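Local coordinates for pentacotripeptide-repeat region of PRORP domain-containing protein (Brachypodium distachyon, PDB 4ME2), which probably binds RNA in a sequence-specific way, as a helical-repeat protein of the pentatricopeptide family linked to chloroplast group II introns, at residues Ser44-Thr47 / Glu48-His51; Gln54-Lys57 / Arg58-Ala62; Ala104-Val107 / Ala108-Glu111; Gly165-Val168 / Tyr169-Thr172; Met206-Val209 / Met210-Met214. All coordinates share one frame; numbering follows the deposited sequence.

Contact 1: residues Ser44-Thr47 / Glu48-His51; sequences SLST and EAIH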
loop_
_atom_site.group_PDB
_atom_site.type_symbol
_atom_site.label_atom_id
_atom_site.label_comp_id
_atom_site.label_asym_id
_atom_site.label_seq_id
_atom_site.Cartn_x
_atom_site.Cartn_y
_atom_site.Cartn_z
ATOM N N SER A 44 16.419 -8.818 12.881
ATOM C CA SER A 44 16.856 -10.153 13.380
ATOM C C SER A 44 16.612 -11.236 12.332
ATOM O O SER A 44 15.505 -11.770 12.213
ATOM C CB SER A 44 16.142 -10.497 14.691
ATOM O OG SER A 44 14.736 -10.382 14.550
ATOM N N LEU A 45 17.655 -11.540 11.566
ATOM C CA LEU A 45 17.588 -12.562 10.532
ATOM C C LEU A 45 17.892 -13.945 11.077
ATOM O O LEU A 45 18.994 -14.206 11.562
ATOM C CB LEU A 45 18.582 -12.258 9.418
ATOM C CG LEU A 45 18.141 -11.369 8.267
ATOM C CD1 LEU A 45 19.315 -11.237 7.314
ATOM C CD2 LEU A 45 16.924 -11.952 7.566
ATOM N N SER A 46 16.924 -14.840 10.975
ATOM C CA SER A 46 17.140 -16.221 11.363
ATOM C C SER A 46 17.777 -17.013 10.231
ATOM O O SER A 46 17.852 -16.552 9.091
ATOM C CB SER A 46 15.816 -16.864 11.732
ATOM O OG SER A 46 14.957 -16.885 10.604
ATOM N N THR A 47 18.216 -18.224 10.550
ATOM C CA THR A 47 18.734 -19.129 9.539
ATOM C C THR A 47 17.723 -19.349 8.413
ATOM O O THR A 47 18.062 -19.238 7.235
ATOM C CB THR A 47 19.111 -20.479 10.158
ATOM O OG1 THR A 47 20.154 -20.275 11.117
ATOM C CG2 THR A 47 19.586 -21.448 9.086
ATOM N N GLU A 48 16.481 -19.650 8.774
ATOM C CA GLU A 48 15.469 -19.919 7.753
ATOM C C GLU A 48 15.139 -18.689 6.903
ATOM O O GLU A 48 14.880 -18.826 5.709
ATOM C CB GLU A 48 14.205 -20.579 8.328
ATOM C CG GLU A 48 13.855 -20.216 9.759
ATOM C CD GLU A 48 14.809 -20.825 10.773
ATOM O OE1 GLU A 48 14.980 -22.062 10.801
ATOM O OE2 GLU A 48 15.388 -20.057 11.553
ATOM N N ALA A 49 15.149 -17.500 7.506
ATOM C CA ALA A 49 14.912 -16.266 6.750
ATOM C C ALA A 49 16.033 -16.029 5.743
ATOM O O ALA A 49 15.774 -15.748 4.572
ATOM C CB ALA A 49 14.762 -15.074 7.677
ATOM N N ILE A 50 17.279 -16.153 6.200
ATOM C CA ILE A 50 18.435 -15.992 5.314
ATOM C C ILE A 50 18.358 -16.935 4.115
ATOM O O ILE A 50 18.547 -16.513 2.967
ATOM C CB ILE A 50 19.772 -16.187 6.063
ATOM C CG1 ILE A 50 20.018 -15.002 6.998
ATOM C CG2 ILE A 50 20.927 -16.328 5.077
ATOM C CD1 ILE A 50 21.308 -15.078 7.786
ATOM N N HIS A 51 18.077 -18.209 4.380
ATOM C CA HIS A 51 17.934 -19.195 3.314
ATOM C C HIS A 51 16.846 -18.808 2.349
ATOM O O HIS A 51 17.022 -18.924 1.136
ATOM C CB HIS A 51 17.687 -20.595 3.877
ATOM C CG HIS A 51 18.939 -21.286 4.369
ATOM N ND1 HIS A 51 18.912 -22.262 5.299
ATOM C CD2 HIS A 51 20.280 -21.104 4.029
ATOM C CE1 HIS A 51 20.167 -22.688 5.539
ATOM N NE2 HIS A 51 21.004 -21.977 4.762
#
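S46 caps the N-terminus of helix 47-59: its hydroxyl stands in for the carbonyl that a preceding turn would have supplied and accepts a bond from A49 N. The N-cap is joined by a hydrophobic staple, since L45, one residue before the cap, packs on I50, four residues beyond it.

Among the polar interactions, the capping bond from A49 N to S46 OG spans 3.2 Å. OG sits between the backbone N and the carbonyl carbon (chi1 63°), a torsion that swings it over the first turn. The same OG is hydrogen-bonded to D84 OD1 on helix 82-94, which ties this cap to the next but one helix along the chain. The main chain takes over from there: I50 N donates to S46 O at 3.0 Å, and H51 N donates to T47 O.

The apolar contacts lie to one side of the cap. The L45 and I50 side chains cross at about a right angle, with L45 CD1 3.8 Å from I50 CG1, while the other branch, L45 CD2, rests on the methyl of the buried A49. L45 also touches E91, so the staple is backed by helix 82-94.

Two further approaches complete the turn. E48, bent at chi2, folds its carboxylate back over the cap residue, bringing OE2 to 3.2 Å from S46 CB, and its side chain also meets D84. T47 and H51 run side by side in the same direction, with T47 CG2 3.8 Å from H51 CE1.

Contact 2: residues Gln54-Lys57 / Arg58-Ala62; sequences QALK and RLTAA
T60 and L56 meet in the compact part of this contact, the C-terminal turn of the first modelled helix of the helix-turn-helix repeat array, where a threonine hydroxyl bonds back to the carbonyl four residues earlier. T60 OG1 donates to L56 O at 2.8 Å, a side-chain bond that outdoes the weak one from T60 N to the same oxygen. With chi1 at 56°, the hydroxyl lies between the T60 backbone N and carbonyl carbon, a position that turns it back toward L56 O, and OG1 is also hydrogen-bonded to R64 NE. T60 N finds a better acceptor in K57 O, at 3.2 Å, though it comes from above the carbonyl plane; R64 NH2 bonds to that oxygen as well.

The solvent side belongs to R58, whose chain leaves the backbone extended and then bends at chi3, laying one face of its guanidinium over A55: NH1 comes to 3.6 Å from A55 CA, a van der Waals contact. A55 and L59 lie at the border with helix 66-77, L59 CG resting 3.2 Å from A55 O.

Helix 66-77 covers A55, L56, L59 and T60 through A72 and A76, while L100 of helix 98-109 packs on L56, K57 and T60.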
loop_
_atom_site.group_PDB
_atom_site.type_symbol
_atom_site.label_atom_id
_atom_site.label_comp_id
_atom_site.label_asym_id
_atom_site.label_seq_id
_atom_site.Cartn_x
_atom_site.Cartn_y
_atom_site.Cartn_z
ATOM N N GLN A 54 17.886 -15.904 0.122
ATOM C CA GLN A 54 18.805 -16.341 -0.924
ATOM C C GLN A 54 18.100 -17.126 -2.026
ATOM O O GLN A 54 18.389 -16.933 -3.209
ATOM C CB GLN A 54 20.012 -17.076 -0.337
ATOM C CG GLN A 54 20.965 -16.128 0.385
ATOM C CD GLN A 54 21.388 -14.942 -0.476
ATOM O OE1 GLN A 54 22.084 -15.105 -1.477
ATOM N NE2 GLN A 54 20.963 -13.742 -0.089
ATOM N N ALA A 55 17.160 -17.985 -1.639
ATOM C CA ALA A 55 16.372 -18.753 -2.600
ATOM C C ALA A 55 15.546 -17.846 -3.511
ATOM O O ALA A 55 15.498 -18.062 -4.720
ATOM C CB ALA A 55 15.478 -19.756 -1.885
ATOM N N LEU A 56 14.896 -16.836 -2.938
ATOM C CA LEU A 56 14.072 -15.938 -3.741
ATOM C C LEU A 56 14.923 -15.188 -4.766
ATOM O O LEU A 56 14.517 -15.025 -5.915
ATOM C CB LEU A 56 13.288 -14.960 -2.858
ATOM C CG LEU A 56 12.350 -13.998 -3.595
ATOM C CD1 LEU A 56 11.457 -14.738 -4.574
ATOM C CD2 LEU A 56 11.514 -13.187 -2.615
ATOM N N LYS A 57 16.101 -14.738 -4.343
ATOM C CA LYS A 57 17.043 -14.083 -5.252
ATOM C C LYS A 57 17.506 -15.051 -6.354
ATOM O O LYS A 57 17.487 -14.711 -7.538
ATOM C CB LYS A 57 18.216 -13.483 -4.462
ATOM C CG LYS A 57 17.825 -12.256 -3.640
ATOM C CD LYS A 57 18.798 -11.942 -2.506
ATOM C CE LYS A 57 20.189 -11.598 -3.007
ATOM N NZ LYS A 57 21.119 -11.296 -1.883
ATOM N N ARG A 58 17.880 -16.266 -5.963
ATOM C CA ARG A 58 18.316 -17.295 -6.904
ATOM C C ARG A 58 17.237 -17.615 -7.941
ATOM O O ARG A 58 17.521 -17.705 -9.136
ATOM C CB ARG A 58 18.710 -18.557 -6.133
ATOM C CG ARG A 58 19.238 -19.700 -6.983
ATOM C CD ARG A 58 19.499 -20.939 -6.133
ATOM N NE ARG A 58 18.262 -21.597 -5.698
ATOM C CZ ARG A 58 17.901 -21.789 -4.429
ATOM N NH1 ARG A 58 18.679 -21.391 -3.429
ATOM N NH2 ARG A 58 16.755 -22.399 -4.158
ATOM N N LEU A 59 16.000 -17.774 -7.477
ATOM C CA LEU A 59 14.875 -18.124 -8.346
ATOM C C LEU A 59 14.522 -17.036 -9.355
ATOM O O LEU A 59 13.884 -17.309 -10.374
ATOM C CB LEU A 59 13.634 -18.470 -7.513
ATOM C CG LEU A 59 13.696 -19.775 -6.714
ATOM C CD1 LEU A 59 12.543 -19.859 -5.723
ATOM C CD2 LEU A 59 13.707 -20.975 -7.647
ATOM N N THR A 60 14.931 -15.805 -9.080
ATOM C CA THR A 60 14.539 -14.694 -9.932
ATOM C C THR A 60 15.729 -14.003 -10.572
ATOM O O THR A 60 15.606 -12.879 -11.040
ATOM C CB THR A 60 13.735 -13.645 -9.148
ATOM O OG1 THR A 60 14.505 -13.200 -8.019
ATOM C CG2 THR A 60 12.384 -14.216 -8.690
ATOM N N ALA A 61 16.881 -14.673 -10.608
ATOM C CA ALA A 61 18.107 -14.027 -11.067
ATOM C C ALA A 61 18.001 -13.557 -12.515
ATOM O O ALA A 61 18.601 -12.549 -12.892
ATOM C CB ALA A 61 19.298 -14.955 -10.889
ATOM N N ALA A 62 17.209 -14.273 -13.305
ATOM C CA ALA A 62 17.036 -13.960 -14.723
ATOM C C ALA A 62 15.754 -13.186 -15.018
ATOM O O ALA A 62 15.671 -12.465 -16.014
ATOM C CB ALA A 62 17.071 -15.235 -15.542
#

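Contact 3: residues Ala104-Val107 / Ala108-Glu111; sequences ALHV and ARAE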
loop_
_atom_site.group_PDB
_atom_site.type_symbol
_atom_site.label_atom_id
_atom_site.label_comp_id
_atom_site.label_asym_id
_atom_site.label_seq_id
_atom_site.Cartn_x
_atom_site.Cartn_y
_atom_site.Cartn_z
ATOM N N ALA A 104 7.264 -10.578 -1.317
ATOM C CA ALA A 104 7.220 -11.116 0.049
ATOM C C ALA A 104 6.012 -10.568 0.806
ATOM O O ALA A 104 5.316 -11.321 1.503
ATOM C CB ALA A 104 8.509 -10.828 0.804
ATOM N N LEU A 105 5.769 -9.265 0.663
ATOM C CA LEU A 105 4.594 -8.626 1.263
ATOM C C LEU A 105 3.311 -9.347 0.852
ATOM O O LEU A 105 2.464 -9.631 1.699
ATOM C CB LEU A 105 4.514 -7.133 0.899
ATOM C CG LEU A 105 3.291 -6.346 1.411
ATOM C CD1 LEU A 105 3.195 -6.408 2.926
ATOM C CD2 LEU A 105 3.329 -4.905 0.930
ATOM N N HIS A 106 3.161 -9.638 -0.437
ATOM C CA HIS A 106 1.952 -10.311 -0.915
ATOM C C HIS A 106 1.773 -11.704 -0.361
ATOM O O HIS A 106 0.635 -12.143 -0.138
ATOM C CB HIS A 106 1.877 -10.294 -2.433
ATOM C CG HIS A 106 1.496 -8.952 -3.001
ATOM N ND1 HIS A 106 0.369 -8.298 -2.638
ATOM C CD2 HIS A 106 2.125 -8.154 -3.948
ATOM C CE1 HIS A 106 0.289 -7.141 -3.319
ATOM N NE2 HIS A 106 1.367 -7.058 -4.124
ATOM N N VAL A 107 2.878 -12.410 -0.118
ATOM C CA VAL A 107 2.807 -13.685 0.589
ATOM C C VAL A 107 2.273 -13.428 2.001
ATOM O O VAL A 107 1.359 -14.119 2.450
ATOM C CB VAL A 107 4.166 -14.416 0.647
ATOM C CG1 VAL A 107 4.051 -15.694 1.466
ATOM C CG2 VAL A 107 4.666 -14.755 -0.757
ATOM N N ALA A 108 2.816 -12.427 2.693
ATOM C CA ALA A 108 2.360 -12.121 4.058
ATOM C C ALA A 108 0.866 -11.789 4.096
ATOM O O ALA A 108 0.149 -12.192 5.020
ATOM C CB ALA A 108 3.174 -10.983 4.656
ATOM N N ARG A 109 0.406 -11.060 3.081
ATOM C CA ARG A 109 -0.975 -10.570 3.045
ATOM C C ARG A 109 -2.007 -11.703 3.038
ATOM O O ARG A 109 -3.151 -11.486 3.426
ATOM C CB ARG A 109 -1.191 -9.649 1.836
ATOM C CG ARG A 109 -0.491 -8.292 1.916
ATOM C CD ARG A 109 -0.810 -7.409 0.708
ATOM N NE ARG A 109 -2.256 -7.375 0.511
ATOM C CZ ARG A 109 -2.914 -8.039 -0.435
ATOM N NH1 ARG A 109 -2.262 -8.753 -1.340
ATOM N NH2 ARG A 109 -4.239 -7.975 -0.481
ATOM N N ALA A 110 -1.600 -12.895 2.603
ATOM C CA ALA A 110 -2.496 -14.056 2.537
ATOM C C ALA A 110 -2.450 -14.933 3.793
ATOM O O ALA A 110 -3.202 -15.912 3.898
ATOM C CB ALA A 110 -2.191 -14.894 1.308
ATOM N N GLU A 111 -1.567 -14.598 4.729
ATOM C CA GLU A 111 -1.401 -15.398 5.945
ATOM C C GLU A 111 -2.473 -15.101 6.987
ATOM O O GLU A 111 -2.923 -13.960 7.109
ATOM C CB GLU A 111 -0.009 -15.207 6.559
ATOM C CG GLU A 111 1.122 -15.811 5.739
ATOM C CD GLU A 111 0.964 -17.308 5.525
ATOM O OE1 GLU A 111 1.446 -18.090 6.364
ATOM O OE2 GLU A 111 0.362 -17.711 4.512
HETATM O O HOH W 1 0.686 -16.810 1.978
#
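H106 and R109 both carry CG anti to the carbonyl carbon (chi1 -75° and -70°), which sends their side chains off the helix side by side, and a bend at chi3 of R109 then turns its guanidinium back to the imidazole. R109 NH1 donates to H106 ND1 at 3.0 Å. The donor lies close to the ring plane at its edge, whereas the ring and guanidinium planes stand almost perpendicular, 88° apart, so this is an edge-on bond without stacking. The neighbouring cation would probably disfavour protonation of the imidazole. The same guanidinium has a second partner: R109 NE forms a salt bridge with E149 on helix 133-151.

These residues close helix 98-109 of the helix-turn-helix repeat array, and L105 fills its buried side, against M89, L120, F124 and L142. R109 CG passes 3.3 Å from L105 O, the acceptor of R109 N. A leucine in place of R109 would probably leave H106 ND1 without this donor and E149 without its charged mate.

Past the last turn, A110 N reaches V107 O at 3.2 Å from above the carbonyl plane. A water donates to that same oxygen at 2.8 Å and to E111 OE2 at 2.7 Å, bridging the helix end to the glutamate.

Contact 4: residues Gly165-Val168 / Tyr169-Thr172; sequences GEDV and YKLT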
loop_
_atom_site.group_PDB
_atom_site.type_symbol
_atom_site.label_atom_id
_atom_site.label_comp_id
_atom_site.label_asym_id
_atom_site.label_seq_id
_atom_site.Cartn_x
_atom_site.Cartn_y
_atom_site.Cartn_z
ATOM N N GLY A 165 -13.568 3.345 11.499
ATOM C CA GLY A 165 -12.616 3.198 12.597
ATOM C C GLY A 165 -11.152 3.213 12.187
ATOM O O GLY A 165 -10.273 2.915 13.000
ATOM N N GLU A 166 -10.885 3.566 10.930
ATOM C CA GLU A 166 -9.521 3.564 10.388
ATOM C C GLU A 166 -8.597 4.583 11.048
ATOM O O GLU A 166 -9.011 5.708 11.335
ATOM C CB GLU A 166 -9.552 3.816 8.877
ATOM C CG GLU A 166 -8.231 3.540 8.177
ATOM C CD GLU A 166 -7.870 2.066 8.175
ATOM O OE1 GLU A 166 -8.788 1.222 8.253
ATOM O OE2 GLU A 166 -6.665 1.752 8.099
ATOM N N ASP A 167 -7.343 4.186 11.272
ATOM C CA ASP A 167 -6.320 5.094 11.792
ATOM C C ASP A 167 -5.983 6.164 10.749
ATOM O O ASP A 167 -5.184 5.936 9.831
ATOM C CB ASP A 167 -5.066 4.324 12.228
ATOM C CG ASP A 167 -4.002 5.224 12.851
ATOM O OD1 ASP A 167 -3.906 6.412 12.480
ATOM O OD2 ASP A 167 -3.246 4.741 13.718
ATOM N N VAL A 168 -6.596 7.334 10.912
ATOM C CA VAL A 168 -6.466 8.438 9.963
ATOM C C VAL A 168 -5.014 8.855 9.742
ATOM O O VAL A 168 -4.626 9.178 8.618
ATOM C CB VAL A 168 -7.320 9.653 10.386
ATOM C CG1 VAL A 168 -6.955 10.891 9.577
ATOM C CG2 VAL A 168 -8.801 9.332 10.236
ATOM N N TYR A 169 -4.215 8.842 10.804
ATOM C CA TYR A 169 -2.808 9.216 10.690
ATOM C C TYR A 169 -2.065 8.288 9.728
ATOM O O TYR A 169 -1.354 8.748 8.834
ATOM C CB TYR A 169 -2.128 9.231 12.064
ATOM C CG TYR A 169 -0.633 9.416 11.996
ATOM C CD1 TYR A 169 -0.069 10.689 11.893
ATOM C CD2 TYR A 169 0.223 8.316 12.034
ATOM C CE1 TYR A 169 1.303 10.859 11.824
ATOM C CE2 TYR A 169 1.595 8.478 11.967
ATOM C CZ TYR A 169 2.129 9.748 11.866
ATOM O OH TYR A 169 3.492 9.908 11.800
ATOM N N LYS A 170 -2.243 6.985 9.909
ATOM C CA LYS A 170 -1.605 6.008 9.035
ATOM C C LYS A 170 -2.185 6.060 7.624
ATOM O O LYS A 170 -1.450 5.937 6.641
ATOM C CB LYS A 170 -1.732 4.605 9.621
ATOM C CG LYS A 170 -0.919 4.404 10.885
ATOM C CD LYS A 170 -1.201 3.048 11.505
ATOM C CE LYS A 170 0.058 2.468 12.127
ATOM N NZ LYS A 170 -0.224 1.144 12.751
ATOM N N LEU A 171 -3.496 6.249 7.520
ATOM C CA LEU A 171 -4.125 6.384 6.207
ATOM C C LEU A 171 -3.571 7.602 5.470
ATOM O O LEU A 171 -3.332 7.554 4.256
ATOM C CB LEU A 171 -5.645 6.486 6.337
ATOM C CG LEU A 171 -6.427 6.409 5.024
ATOM C CD1 LEU A 171 -6.376 5.000 4.447
ATOM C CD2 LEU A 171 -7.863 6.866 5.225
ATOM N N THR A 172 -3.354 8.690 6.205
ATOM C CA THR A 172 -2.852 9.923 5.601
ATOM C C THR A 172 -1.402 9.752 5.148
ATOM O O THR A 172 -0.992 10.309 4.125
ATOM C CB THR A 172 -3.003 11.137 6.549
ATOM O OG1 THR A 172 -4.381 11.275 6.928
ATOM C CG2 THR A 172 -2.562 12.423 5.851
#
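D167 and K170 meet where the chain enters helix 168-180, and the bonds to the backbone come first. D167 OD1 accepts from K170 N at 3.1 Å in a nearly straight bond, the donor standing well above the carboxylate plane. CG lies anti to the backbone N (chi1 -177°), which carries the carboxylate forward over the first turn. The regular helix bonds begin at the same residue, with L171 N donating to D167 O at 2.9 Å.

The next carbonyl, V168 O, is gripped twice, by T172 one turn on. T172 N and T172 OG1 both donate to it, at 2.8 Å and 2.7 Å, and they arrive from opposite faces of the carbonyl plane. The OG1 bond gives the hydroxyl of a buried threonine a partner within its own helix. A valine in place of T172 would probably strip V168 O of its hydroxyl donor, leaving the backbone N to hold this carbonyl from one face.

Van der Waals contacts run beside these bonds. The aliphatic part of K170 slants across the D167 carboxylate, with K170 CD 3.5 Å from D167 OD2, but the ammonium does not touch it; K170 NZ instead makes a long, weak ion pair with D117. V168 CG1 lies 3.7 Å from T172 OG1. E166 CG approaches L171 CB loosely at 4.3 Å, while the E166 carboxylate forms a salt bridge with K150.

Buried L171 packs on V190 and A194 of helix 184-197. Together these features make an aspartate N-cap, here starting the first helix after the long loop that follows helix 133-151.

Contact 5: residues Met206-Val209 / Met210-Met214; sequences MYRV and MAKGM
From M206 to G213 the backbone is regular alpha-helix, the amides of M210, A211, K212 and G213 bonding in turn to the carbonyls of M206, Y207, R208 and V209, with A211 N 2.8 Å from Y207 O. This is the greater part of helix 204-216, an element of the pentatricopeptide helical array, with one face sunk between its neighbours and another exposed.

On the buried face M206 and M210 lie side by side and point the same way, one turn apart. M206 SD stands 4.1 Å from M210 CG, a loose apolar contact. The M206 CG is anti to its own amide nitrogen (chi1 173°), which sends the chain away from the helix toward its neighbours, and bends at chi2 and chi3 turn the S-methyl end. Both methionines pack on Y191 of helix 184-197 and V175 of helix 168-180, and V226 of helix 220-236 touches M210 and A211. Y207 meets the ring of W233.

The exposed face carries two like charges. K212 drapes its aliphatic chain over the carbonyl of R208, with CG 3.2 Å from R208 O. Its ammonium then reaches the guanidinium at the edge, in plane: R208 NH2 and K212 NZ, both donors, stand 3.3 Å apart without a hydrogen bond.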
loop_
_atom_site.group_PDB
_atom_site.type_symbol
_atom_site.label_atom_id
_atom_site.label_comp_id
_atom_site.label_asym_id
_atom_site.label_seq_id
_atom_site.Cartn_x
_atom_site.Cartn_y
_atom_site.Cartn_z
ATOM N N MET A 206 -5.535 16.119 5.554
ATOM C CA MET A 206 -5.844 15.182 4.471
ATOM C C MET A 206 -6.364 15.914 3.233
ATOM O O MET A 206 -5.978 15.595 2.108
ATOM C CB MET A 206 -6.862 14.138 4.918
ATOM C CG MET A 206 -7.371 13.237 3.802
ATOM S SD MET A 206 -6.108 12.169 3.080
ATOM C CE MET A 206 -6.274 10.714 4.109
ATOM N N TYR A 207 -7.242 16.889 3.451
ATOM C CA TYR A 207 -7.814 17.656 2.343
ATOM C C TYR A 207 -6.746 18.429 1.580
ATOM O O TYR A 207 -6.743 18.451 0.348
ATOM C CB TYR A 207 -8.897 18.617 2.839
ATOM C CG TYR A 207 -10.089 17.937 3.464
ATOM C CD1 TYR A 207 -10.758 16.914 2.800
ATOM C CD2 TYR A 207 -10.556 18.323 4.716
ATOM C CE1 TYR A 207 -11.853 16.287 3.369
ATOM C CE2 TYR A 207 -11.647 17.700 5.293
ATOM C CZ TYR A 207 -12.292 16.688 4.616
ATOM O OH TYR A 207 -13.374 16.070 5.182
ATOM N N ARG A 208 -5.841 19.070 2.312
ATOM C CA ARG A 208 -4.806 19.874 1.682
ATOM C C ARG A 208 -3.847 19.000 0.880
ATOM O O ARG A 208 -3.446 19.369 -0.221
ATOM C CB ARG A 208 -4.041 20.698 2.722
ATOM C CG ARG A 208 -4.904 21.686 3.497
ATOM C CD ARG A 208 -4.056 22.572 4.395
ATOM N NE ARG A 208 -2.934 23.143 3.652
ATOM C CZ ARG A 208 -2.120 24.092 4.104
ATOM N NH1 ARG A 208 -2.289 24.609 5.318
ATOM N NH2 ARG A 208 -1.134 24.533 3.332
ATOM N N VAL A 209 -3.491 17.845 1.440
ATOM C CA VAL A 209 -2.626 16.892 0.747
ATOM C C VAL A 209 -3.238 16.544 -0.605
ATOM O O VAL A 209 -2.570 16.617 -1.639
ATOM C CB VAL A 209 -2.428 15.595 1.567
ATOM C CG1 VAL A 209 -1.748 14.518 0.730
ATOM C CG2 VAL A 209 -1.614 15.877 2.823
ATOM N N MET A 210 -4.518 16.188 -0.570
ATOM C CA MET A 210 -5.221 15.681 -1.743
ATOM C C MET A 210 -5.536 16.773 -2.763
ATOM O O MET A 210 -5.287 16.595 -3.955
ATOM C CB MET A 210 -6.479 14.922 -1.321
ATOM C CG MET A 210 -6.192 13.508 -0.834
ATOM S SD MET A 210 -5.509 12.486 -2.157
ATOM C CE MET A 210 -6.895 12.480 -3.293
ATOM N N ALA A 211 -6.061 17.902 -2.298
ATOM C CA ALA A 211 -6.425 18.994 -3.209
ATOM C C ALA A 211 -5.225 19.490 -4.017
ATOM O O ALA A 211 -5.312 19.647 -5.237
ATOM C CB ALA A 211 -7.085 20.139 -2.451
ATOM N N LYS A 212 -4.102 19.719 -3.339
ATOM C CA LYS A 212 -2.888 20.197 -3.995
ATOM C C LYS A 212 -2.236 19.084 -4.822
ATOM O O LYS A 212 -1.679 19.331 -5.894
ATOM C CB LYS A 212 -1.910 20.774 -2.957
ATOM C CG LYS A 212 -2.538 21.817 -2.030
ATOM C CD LYS A 212 -1.672 22.164 -0.820
ATOM C CE LYS A 212 -0.728 23.327 -1.095
ATOM N NZ LYS A 212 -0.253 23.964 0.167
ATOM N N GLY A 213 -2.322 17.853 -4.320
ATOM C CA GLY A 213 -1.771 16.701 -5.026
ATOM C C GLY A 213 -2.471 16.419 -6.347
ATOM O O GLY A 213 -1.819 16.260 -7.378
ATOM N N MET A 214 -3.797 16.361 -6.316
ATOM C CA MET A 214 -4.562 16.095 -7.536
ATOM C C MET A 214 -4.294 17.159 -8.594
ATOM O O MET A 214 -4.079 16.838 -9.763
ATOM C CB MET A 214 -6.053 15.986 -7.233
ATOM C CG MET A 214 -6.432 14.804 -6.353
ATOM S SD MET A 214 -5.952 13.184 -6.986
ATOM C CE MET A 214 -4.412 12.912 -6.100
#

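The five contacts follow one another along an all-helical chain without strands. Contacts 1 and 2 sit near opposite ends of helix 47-59, their centres about 16 Å apart. Contact 3, at the end of helix 98-109, comes within about 5 Å of contact 2 between nearest atoms. Contact 4 opens helix 168-180, and contact 5 occupies helix 204-216, their centres about 16 Å apart. Those two touch, T172 OG1 lying 3.4 Å from M206 CE. Contacts 1 and 5 are about 41 Å apart between centres, on opposite sides of the chain's centre, so the local caps and turns are spread along an elongated stack of helices, consistent with a helical-repeat RNA-binding protein.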